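Local coordinates for protein sortase (PDB 5UTT) that probably works as a transpeptidase that cleaves sorting signals and joins surface proteins covalently to new partners, as sortases of Gram-positive bacteria do, at residues E27-L32 with I47-G52; V55-A60 with A79-T84; A61-N66 with G74-A79; Y143-T148 with R162-A167. One frame throughout, in Å; residues are numbered along the deposited sequence.

Contact 1: residues E27-L32 with I47-G52; sequences ETIGML and IMEGTG
Ile47 sits across from two residues, Ile29 and Gly30, as in a classic beta bulge. The antiparallel pairing of 28-32 with 47-49 slips by one residue between Thr28 and Gly30, and the backbone bonds record the slip. Ile47 O accepts Ile29 N at 2.7 Å, close to straight at the hydrogen (171°), and takes a second, weak bond from Gly30 N. In return Ile47 N reaches Gly30 O at 2.8 Å, arriving from above the carbonyl plane. On the far side of the bulge Glu49 N donates to Glu27 O at 3.0 Å.

Apolar contacts gather around Ile47. Its extended branch puts CD1 against the backbone N and CB of Leu32, 4.0 Å from Leu32 CB, while its CG2 meets Ile29 CD1 at 4.3 Å. Ile29 CD1 also lies 3.8 Å from Glu49 OE1, because the glutamate chain kinks at its second torsion (chi2 73°) and turns OE1 toward that methyl; OE1 itself is held by His63. Thr28 and Met48 meet on the opposite face of the pair, with Thr28 OG1 3.6 Å from Met48 CG.

Strand 45-49 lies between 28-33 and the parallel strand 61-63 in the sheet. Ile29 and Ile47 both rest on Phe76 of strand 74-79, and Leu32 touches Ile101 of strand 100-104.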
# COMPACT_ATOMS: atom_id res chain seq x y z
N GLU A 27 -2.15 -13.94 -7.40
CA GLU A 27 -1.65 -14.64 -6.22
C GLU A 27 -1.44 -13.61 -5.11
O GLU A 27 -1.20 -12.43 -5.37
CB GLU A 27 -0.34 -15.34 -6.53
CG GLU A 27 -0.50 -16.28 -7.71
CD GLU A 27 0.73 -17.09 -8.03
OE1 GLU A 27 1.88 -16.62 -7.86
OE2 GLU A 27 0.54 -18.25 -8.47
N THR A 28 -1.55 -14.06 -3.86
CA THR A 28 -1.52 -13.13 -2.71
C THR A 28 -0.07 -12.85 -2.31
O THR A 28 0.77 -13.77 -2.27
CB THR A 28 -2.32 -13.67 -1.54
OG1 THR A 28 -3.68 -13.91 -1.98
CG2 THR A 28 -2.35 -12.72 -0.35
N ILE A 29 0.19 -11.58 -2.04
CA ILE A 29 1.54 -11.10 -1.62
C ILE A 29 1.55 -10.92 -0.10
O ILE A 29 2.57 -11.14 0.58
CB ILE A 29 1.85 -9.75 -2.29
CG1 ILE A 29 1.75 -9.85 -3.81
CG2 ILE A 29 3.24 -9.26 -1.83
CD1 ILE A 29 2.03 -8.56 -4.56
N GLY A 30 0.43 -10.47 0.47
CA GLY A 30 0.44 -10.14 1.90
C GLY A 30 -0.88 -9.52 2.29
O GLY A 30 -1.87 -9.65 1.55
N MET A 31 -0.89 -8.88 3.46
CA MET A 31 -2.05 -8.08 3.92
C MET A 31 -1.68 -6.66 4.23
O MET A 31 -0.51 -6.37 4.67
CB MET A 31 -2.72 -8.71 5.15
CG MET A 31 -3.68 -9.83 4.82
SD MET A 31 -4.23 -10.59 6.37
CE MET A 31 -5.73 -11.34 5.76
N LEU A 32 -2.59 -5.75 3.89
CA LEU A 32 -2.39 -4.35 4.20
C LEU A 32 -3.05 -4.02 5.53
O LEU A 32 -4.23 -4.26 5.71
CB LEU A 32 -2.99 -3.45 3.12
CG LEU A 32 -2.81 -1.94 3.23
CD1 LEU A 32 -1.34 -1.53 3.11
CD2 LEU A 32 -3.68 -1.25 2.19
N ILE A 47 -3.38 -8.13 -0.27
CA ILE A 47 -2.72 -7.60 -1.41
C ILE A 47 -2.39 -8.70 -2.40
O ILE A 47 -1.68 -9.67 -2.06
CB ILE A 47 -1.40 -6.88 -1.03
CG1 ILE A 47 -1.65 -5.81 0.05
CG2 ILE A 47 -0.82 -6.23 -2.28
CD1 ILE A 47 -0.36 -5.28 0.71
N MET A 48 -2.84 -8.53 -3.63
CA MET A 48 -2.61 -9.53 -4.70
C MET A 48 -1.91 -8.94 -5.90
O MET A 48 -2.02 -7.74 -6.15
CB MET A 48 -3.94 -10.21 -5.11
CG MET A 48 -4.54 -11.03 -4.03
SD MET A 48 -6.23 -11.45 -4.49
CE MET A 48 -6.87 -11.99 -2.93
N GLU A 49 -1.20 -9.76 -6.67
CA GLU A 49 -0.59 -9.31 -7.90
C GLU A 49 -1.64 -8.94 -8.94
O GLU A 49 -2.59 -9.70 -9.18
CB GLU A 49 0.38 -10.37 -8.42
CG GLU A 49 1.12 -10.02 -9.70
CD GLU A 49 2.21 -8.97 -9.52
OE1 GLU A 49 2.39 -8.44 -8.39
OE2 GLU A 49 2.85 -8.66 -10.53
N GLY A 50 -1.51 -7.77 -9.56
CA GLY A 50 -2.43 -7.38 -10.65
C GLY A 50 -3.52 -6.44 -10.24
O GLY A 50 -3.90 -6.37 -9.04
N THR A 51 -4.03 -5.68 -11.20
CA THR A 51 -4.95 -4.58 -10.87
C THR A 51 -6.25 -4.67 -11.62
O THR A 51 -6.99 -3.70 -11.64
CB THR A 51 -4.38 -3.20 -11.15
OG1 THR A 51 -4.01 -3.09 -12.55
CG2 THR A 51 -3.19 -2.94 -10.21
N GLY A 52 -6.50 -5.81 -12.22
CA GLY A 52 -7.82 -6.06 -12.80
C GLY A 52 -8.93 -6.08 -11.78
O GLY A 52 -8.71 -6.27 -10.57

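Contact 2: residues V55-A60 with A79-T84; sequences VLDQAA and AGHRRT
Leu56 lies over one face of the His81 imidazole, its CB 3.8 Å from the ring centroid and 15° off the normal, a CH-pi contact displaced toward the rim. Its CD1 branch follows onto the same ring, 3.8 Å from His81 CE1, while CD2 turns the other way to meet Ala79 O at 3.5 Å. Asp57 grips the ring at its edge: His81 NE2 donates to Asp57 OD1 at 3.0 Å, a His-carboxylate hydrogen bond within the sortase domain. This bond is bent (142° at the hydrogen), and the carboxylate plane stands 55° from the ring. One face contact and one edge bond together limit how the imidazole can rotate.

Leu56 to Ala59 forms a type I turn. A water bridges the backbones, donating to Leu56 O and Ala60 O and accepting from His81 N, its oxygen 2.9 Å from that nitrogen. Beside it, Thr84 CG2 packs 4.0 Å from Leu56 O, while Thr84 OG1 bonds to Asn87 O.

The contact thus ties short helix 53-56 and the turn after it to the loop that leaves strand 74-79. That loop is also fastened to strand 142-150, where Gly80 makes a backbone hydrogen bond with Thr147 and Arg82 reaches Cys149 O.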
# COMPACT_ATOMS: atom_id res chain seq x y z
N VAL A 55 -9.24 -8.91 -9.27
CA VAL A 55 -8.51 -8.76 -8.01
C VAL A 55 -9.21 -7.74 -7.09
O VAL A 55 -9.54 -8.02 -5.95
CB VAL A 55 -7.06 -8.31 -8.32
CG1 VAL A 55 -6.33 -7.97 -7.03
CG2 VAL A 55 -6.31 -9.38 -9.14
N LEU A 56 -9.46 -6.53 -7.60
CA LEU A 56 -9.95 -5.46 -6.77
C LEU A 56 -11.39 -5.73 -6.26
O LEU A 56 -11.76 -5.24 -5.19
CB LEU A 56 -9.93 -4.15 -7.54
CG LEU A 56 -8.61 -3.73 -8.19
CD1 LEU A 56 -8.71 -2.35 -8.86
CD2 LEU A 56 -7.62 -3.72 -7.09
N ASP A 57 -12.17 -6.51 -7.00
CA ASP A 57 -13.54 -6.82 -6.57
C ASP A 57 -13.58 -7.77 -5.40
O ASP A 57 -14.61 -7.87 -4.74
CB ASP A 57 -14.37 -7.39 -7.70
CG ASP A 57 -14.88 -6.32 -8.66
OD1 ASP A 57 -14.48 -5.13 -8.56
OD2 ASP A 57 -15.70 -6.66 -9.55
N GLN A 58 -12.46 -8.46 -5.15
CA GLN A 58 -12.31 -9.32 -3.99
C GLN A 58 -12.07 -8.53 -2.68
O GLN A 58 -11.79 -9.13 -1.66
CB GLN A 58 -11.17 -10.29 -4.19
CG GLN A 58 -11.33 -11.25 -5.36
CD GLN A 58 -10.16 -12.21 -5.47
OE1 GLN A 58 -9.90 -13.00 -4.56
NE2 GLN A 58 -9.46 -12.15 -6.58
N ALA A 59 -12.14 -7.20 -2.75
CA ALA A 59 -11.93 -6.30 -1.60
C ALA A 59 -10.47 -6.45 -1.21
O ALA A 59 -10.14 -6.52 -0.02
CB ALA A 59 -12.82 -6.63 -0.44
N ALA A 60 -9.66 -6.60 -2.25
CA ALA A 60 -8.18 -6.71 -2.14
C ALA A 60 -7.49 -5.58 -2.84
O ALA A 60 -8.00 -5.00 -3.80
CB ALA A 60 -7.72 -8.03 -2.72
N ALA A 79 -3.22 -0.56 -5.97
CA ALA A 79 -4.52 0.06 -6.24
C ALA A 79 -5.58 -0.57 -5.37
O ALA A 79 -5.51 -1.76 -5.06
CB ALA A 79 -4.87 -0.13 -7.73
N GLY A 80 -6.56 0.21 -4.97
CA GLY A 80 -7.72 -0.27 -4.27
C GLY A 80 -8.99 0.46 -4.61
O GLY A 80 -8.99 1.64 -4.94
N HIS A 81 -10.10 -0.27 -4.61
CA HIS A 81 -11.35 0.37 -4.76
C HIS A 81 -11.65 1.30 -3.58
O HIS A 81 -11.32 1.01 -2.45
CB HIS A 81 -12.46 -0.68 -4.82
CG HIS A 81 -12.64 -1.30 -6.16
ND1 HIS A 81 -12.00 -0.88 -7.30
CD2 HIS A 81 -13.49 -2.29 -6.55
CE1 HIS A 81 -12.40 -1.61 -8.33
NE2 HIS A 81 -13.32 -2.45 -7.91
N ARG A 82 -12.35 2.39 -3.85
CA ARG A 82 -12.75 3.34 -2.84
C ARG A 82 -13.99 2.94 -2.07
O ARG A 82 -14.17 3.39 -0.92
CB ARG A 82 -13.01 4.69 -3.49
CG ARG A 82 -13.16 5.87 -2.54
CD ARG A 82 -11.76 6.33 -2.07
NE ARG A 82 -11.85 7.36 -1.05
CZ ARG A 82 -11.82 8.67 -1.28
NH1 ARG A 82 -11.92 9.53 -0.26
NH2 ARG A 82 -11.69 9.13 -2.51
N ARG A 83 -14.84 2.10 -2.66
CA ARG A 83 -16.19 1.83 -2.13
C ARG A 83 -16.55 0.37 -1.81
O ARG A 83 -17.71 0.07 -1.49
CB ARG A 83 -17.22 2.43 -3.09
CG ARG A 83 -16.90 3.89 -3.45
CD ARG A 83 -18.11 4.80 -3.49
NE ARG A 83 -18.73 4.82 -4.82
CZ ARG A 83 -20.03 4.96 -5.05
NH1 ARG A 83 -20.90 5.06 -4.05
NH2 ARG A 83 -20.48 4.97 -6.30
N THR A 84 -15.58 -0.53 -1.85
CA THR A 84 -15.82 -1.96 -1.54
C THR A 84 -16.11 -2.26 -0.07
O THR A 84 -15.69 -1.53 0.82
CB THR A 84 -14.64 -2.85 -1.97
OG1 THR A 84 -13.41 -2.19 -1.65
CG2 THR A 84 -14.68 -3.12 -3.44
O HOH W 1 -10.15 -3.05 -3.91

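Contact 3: residues A61-N66 with G74-A79; sequences AGHYTN and GNFAIA
His63 and Phe76 stack across a beta hairpin whose strands, 61-63 and 74-79, run antiparallel with a marked twist, 139° between their short axes. The tight part of the contact lies on this aromatic face. The two rings form an offset stack, centroids 4.4 Å apart and planes 21° from parallel, with Phe76 CE1 over the rim of the imidazole at CD2. Both side chains leave their strands with CG anti to the backbone N (chi1 179° for His63), which swings the rings into overlap on the face of the hairpin that also carries Ile78. The imidazole is also tied at both nitrogens, ND1 to Glu49 and NE2 to Gln68 O, an environment that fixes its rotation and may favour a positive charge. Alongside, Ile78 CD1 closes on Ala61 CB at 4.0 Å.

The backbone bonds are shortest at Gly62 and Ala79, where Gly62 N to Ala79 O and Ala79 N to Gly62 O are both 2.8 Å. Farther on, Tyr64 N reaches Ala77 O at a longer 3.1 Å, its donor tilted from the carbonyl plane.

Past Tyr64 the hairpin loosens toward solvent: Thr65 and Asn66 are exposed and diverge from 74-79, whereas Gly74 and Asn75 stay buried, Asn75 bonding Thr145 of strand 142-150 and Ala129 O. Tyr64 itself, only partly exposed, marks the boundary. Its ring runs edgewise along the other strand, past Ala77 CB, so that its hydroxyl bonds to Thr147 OG1 of strand 142-150, while its CE1 lies 3.7 Å from Ala79 CB.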
# COMPACT_ATOMS: atom_id res chain seq x y z
N ALA A 61 -6.29 -5.24 -2.37
CA ALA A 61 -5.46 -4.29 -3.03
C ALA A 61 -4.71 -5.02 -4.12
O ALA A 61 -4.35 -6.18 -3.95
CB ALA A 61 -4.50 -3.70 -2.05
N GLY A 62 -4.47 -4.35 -5.23
CA GLY A 62 -3.73 -4.93 -6.35
C GLY A 62 -2.38 -4.28 -6.68
O GLY A 62 -2.28 -3.07 -6.85
N HIS A 63 -1.34 -5.10 -6.82
CA HIS A 63 -0.03 -4.57 -7.16
C HIS A 63 0.08 -4.30 -8.66
O HIS A 63 -0.10 -5.18 -9.48
CB HIS A 63 1.04 -5.55 -6.74
CG HIS A 63 2.45 -5.12 -7.06
ND1 HIS A 63 3.32 -5.98 -7.68
CD2 HIS A 63 3.14 -3.98 -6.84
CE1 HIS A 63 4.49 -5.39 -7.83
NE2 HIS A 63 4.41 -4.18 -7.31
N TYR A 64 0.43 -3.05 -8.99
CA TYR A 64 0.79 -2.69 -10.36
C TYR A 64 1.97 -3.56 -10.82
O TYR A 64 3.05 -3.54 -10.21
CB TYR A 64 1.12 -1.19 -10.46
CG TYR A 64 -0.06 -0.22 -10.30
CD1 TYR A 64 -0.51 0.19 -9.05
CD2 TYR A 64 -0.69 0.30 -11.42
CE1 TYR A 64 -1.56 1.10 -8.92
CE2 TYR A 64 -1.75 1.19 -11.31
CZ TYR A 64 -2.18 1.57 -10.07
OH TYR A 64 -3.22 2.47 -9.93
N THR A 65 1.79 -4.31 -11.88
CA THR A 65 2.69 -5.41 -12.15
C THR A 65 4.04 -4.92 -12.64
O THR A 65 5.02 -5.63 -12.51
CB THR A 65 2.05 -6.43 -13.11
OG1 THR A 65 1.75 -5.75 -14.33
CG2 THR A 65 0.77 -7.02 -12.47
N ASN A 66 4.11 -3.69 -13.15
CA ASN A 66 5.38 -3.16 -13.66
C ASN A 66 6.11 -2.27 -12.67
O ASN A 66 7.15 -1.66 -13.00
CB ASN A 66 5.17 -2.47 -15.03
CG ASN A 66 4.87 -3.48 -16.15
OD1 ASN A 66 5.25 -4.65 -16.08
ND2 ASN A 66 4.18 -3.02 -17.20
N GLY A 74 12.83 1.12 -4.85
CA GLY A 74 11.88 1.67 -5.85
C GLY A 74 10.53 1.89 -5.25
O GLY A 74 10.42 2.39 -4.12
N ASN A 75 9.47 1.49 -5.96
CA ASN A 75 8.12 1.86 -5.52
C ASN A 75 7.16 0.72 -5.70
O ASN A 75 6.97 0.30 -6.81
CB ASN A 75 7.66 3.05 -6.36
CG ASN A 75 6.39 3.70 -5.82
OD1 ASN A 75 5.86 3.32 -4.77
ND2 ASN A 75 5.91 4.71 -6.52
N PHE A 76 6.66 0.19 -4.59
CA PHE A 76 5.68 -0.92 -4.58
C PHE A 76 4.30 -0.26 -4.60
O PHE A 76 3.83 0.24 -3.57
CB PHE A 76 5.88 -1.79 -3.36
CG PHE A 76 4.85 -2.90 -3.20
CD1 PHE A 76 4.96 -4.05 -3.94
CD2 PHE A 76 3.84 -2.80 -2.25
CE1 PHE A 76 4.03 -5.09 -3.81
CE2 PHE A 76 2.90 -3.84 -2.10
CZ PHE A 76 3.00 -4.96 -2.87
N ALA A 77 3.62 -0.26 -5.73
CA ALA A 77 2.43 0.54 -5.83
C ALA A 77 1.23 -0.39 -5.87
O ALA A 77 1.26 -1.46 -6.52
CB ALA A 77 2.48 1.40 -7.06
N ILE A 78 0.22 0.00 -5.13
CA ILE A 78 -1.01 -0.81 -5.08
C ILE A 78 -2.26 0.03 -5.28
O ILE A 78 -2.39 1.16 -4.80
CB ILE A 78 -1.10 -1.63 -3.76
CG1 ILE A 78 -1.07 -0.70 -2.55
CG2 ILE A 78 -0.00 -2.71 -3.68
CD1 ILE A 78 -1.31 -1.42 -1.25
N ALA A 79 -3.22 -0.56 -5.97
CA ALA A 79 -4.52 0.06 -6.24
C ALA A 79 -5.58 -0.57 -5.37
O ALA A 79 -5.51 -1.76 -5.06
CB ALA A 79 -4.87 -0.13 -7.73

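Contact 4: residues Y143-T148 with R162-A167; sequences YITLTT and RWIVHA
The His166 ring presents its edge to Thr145, whose OG1 lies in the ring plane 3.0 Å from His166 CD2. No bond is made by that short approach: OG1 is bonded to Asn75 OD1, and His166 NE2 to Val127 O, so each polar end has its own partner. Tyr143 meets the opposite strand obliquely, with CD1 3.2 Å from Ala167 O. Trp163 turns away from the partner strand, stacks on His117, meets the His150 ring edge-to-face, and takes Val165 CG2 at its own edge.

Aliphatic branches fill the intervals. Ile164 spans two threonines: its CG2 touches Thr145 CG2 at 3.6 Å, and a bend at its second torsion (chi2 -63°) carries CD1 to Thr147 CG2, 3.7 Å away. On the other face, Ile144 CG2 meets Ala167 CB at 3.7 Å, with Leu146 beside Val165 further along. Beside Thr148, Arg162 bends at its second torsion, which lays its CD 3.6 Å from Thr148 O.

Six backbone bonds hold the register, two at each of the pairs Ile144-Ala167, Leu146-Val165 and Thr148-Trp163. The most bent is Trp163 N to Thr148 O (132° at the hydrogen). Such a regular antiparallel pair belongs to the core of the sortase beta-barrel, and its TLTT sequence matches the start of the family's TLxTC signature.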
# COMPACT_ATOMS: atom_id res chain seq x y z
N TYR A 143 9.63 2.75 -1.29
CA TYR A 143 8.32 3.35 -1.06
C TYR A 143 7.22 2.34 -1.25
O TYR A 143 7.41 1.31 -1.94
CB TYR A 143 8.03 4.50 -2.03
CG TYR A 143 8.65 5.81 -1.66
CD1 TYR A 143 7.96 6.73 -0.92
CD2 TYR A 143 9.96 6.08 -2.00
CE1 TYR A 143 8.52 7.93 -0.56
CE2 TYR A 143 10.55 7.28 -1.66
CZ TYR A 143 9.81 8.20 -0.91
OH TYR A 143 10.34 9.40 -0.53
N ILE A 144 6.08 2.68 -0.66
CA ILE A 144 4.77 2.06 -1.04
C ILE A 144 3.91 3.22 -1.55
O ILE A 144 4.05 4.35 -1.07
CB ILE A 144 4.10 1.25 0.10
CG1 ILE A 144 2.88 0.42 -0.41
CG2 ILE A 144 3.59 2.12 1.25
CD1 ILE A 144 2.26 -0.53 0.58
N THR A 145 3.02 2.93 -2.50
CA THR A 145 2.14 3.93 -3.02
C THR A 145 0.76 3.30 -3.03
O THR A 145 0.62 2.20 -3.53
CB THR A 145 2.52 4.38 -4.44
OG1 THR A 145 3.80 5.04 -4.40
CG2 THR A 145 1.54 5.39 -4.96
N LEU A 146 -0.20 4.01 -2.46
CA LEU A 146 -1.62 3.58 -2.52
C LEU A 146 -2.36 4.50 -3.43
O LEU A 146 -2.29 5.74 -3.22
CB LEU A 146 -2.26 3.61 -1.14
CG LEU A 146 -2.22 2.35 -0.24
CD1 LEU A 146 -0.82 1.91 0.02
CD2 LEU A 146 -2.95 2.59 1.08
N THR A 147 -3.19 3.93 -4.33
CA THR A 147 -3.97 4.70 -5.28
C THR A 147 -5.43 4.31 -5.22
O THR A 147 -5.74 3.14 -5.06
CB THR A 147 -3.46 4.58 -6.77
OG1 THR A 147 -3.85 3.36 -7.41
CG2 THR A 147 -1.92 4.61 -6.85
N THR A 148 -6.26 5.30 -5.40
CA THR A 148 -7.71 5.06 -5.51
C THR A 148 -8.37 6.25 -6.21
O THR A 148 -7.74 7.25 -6.49
CB THR A 148 -8.31 4.80 -4.10
OG1 THR A 148 -9.66 4.31 -4.26
CG2 THR A 148 -8.36 6.02 -3.32
N ARG A 162 -7.53 10.87 -9.05
CA ARG A 162 -7.01 9.76 -8.25
C ARG A 162 -6.31 10.30 -7.00
O ARG A 162 -5.41 11.14 -7.11
CB ARG A 162 -6.04 8.89 -9.08
CG ARG A 162 -6.61 8.35 -10.39
CD ARG A 162 -7.67 7.31 -10.12
NE ARG A 162 -8.12 6.62 -11.34
CZ ARG A 162 -9.15 7.03 -12.04
NH1 ARG A 162 -9.80 8.14 -11.66
NH2 ARG A 162 -9.54 6.35 -13.13
N TRP A 163 -6.70 9.80 -5.84
CA TRP A 163 -6.01 10.13 -4.59
C TRP A 163 -4.85 9.15 -4.38
O TRP A 163 -5.01 7.93 -4.34
CB TRP A 163 -6.99 10.08 -3.42
CG TRP A 163 -6.44 10.66 -2.16
CD1 TRP A 163 -5.39 10.19 -1.40
CD2 TRP A 163 -6.99 11.76 -1.45
NE1 TRP A 163 -5.24 10.97 -0.27
CE2 TRP A 163 -6.21 11.95 -0.30
CE3 TRP A 163 -8.05 12.64 -1.70
CZ2 TRP A 163 -6.48 12.97 0.59
CZ3 TRP A 163 -8.30 13.64 -0.82
CH2 TRP A 163 -7.53 13.80 0.32
N ILE A 164 -3.66 9.73 -4.22
CA ILE A 164 -2.41 8.97 -4.15
C ILE A 164 -1.76 9.23 -2.79
O ILE A 164 -1.63 10.36 -2.39
CB ILE A 164 -1.39 9.43 -5.19
CG1 ILE A 164 -2.03 9.56 -6.57
CG2 ILE A 164 -0.15 8.51 -5.20
CD1 ILE A 164 -2.55 8.25 -7.12
N VAL A 165 -1.37 8.16 -2.09
CA VAL A 165 -0.58 8.30 -0.85
C VAL A 165 0.78 7.65 -1.03
O VAL A 165 0.88 6.49 -1.38
CB VAL A 165 -1.29 7.71 0.39
CG1 VAL A 165 -0.41 7.75 1.66
CG2 VAL A 165 -2.55 8.47 0.65
N HIS A 166 1.82 8.41 -0.70
CA HIS A 166 3.19 7.85 -0.68
C HIS A 166 3.71 7.64 0.76
O HIS A 166 3.51 8.49 1.61
CB HIS A 166 4.16 8.82 -1.40
CG HIS A 166 3.93 8.92 -2.87
ND1 HIS A 166 3.75 10.13 -3.52
CD2 HIS A 166 3.77 7.96 -3.81
CE1 HIS A 166 3.55 9.90 -4.81
NE2 HIS A 166 3.54 8.59 -5.00
N ALA A 167 4.38 6.52 1.00
CA ALA A 167 4.99 6.21 2.30
C ALA A 167 6.40 5.64 2.08
O ALA A 167 6.61 4.78 1.24
CB ALA A 167 4.12 5.26 3.13

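The four contacts illustrate how the mixed sheet of the sortase beta-barrel is put together in this chain, which holds the sortase domain of a longer protein. Contacts 1, 3 and 4 each join a pair of strands within it, and neighbouring strands link them: 45-49 lies beside 61-63, and 74-79 beside 142-150. Centres of contacts 1 and 3 are about 9 Å apart, as are those of 3 and 4, whereas those of 1 and 4 stand about 15 Å apart. Contact 1 closes first along the chain, contact 3 is nested within the loop closed by contact 2 and shares Ala79 with it, and contact 4 comes last. Contact 2 joins short helix 53-56 and the turn after it to the loop after strand 74-79, bonded to contact 4 through Gly80 and Thr148.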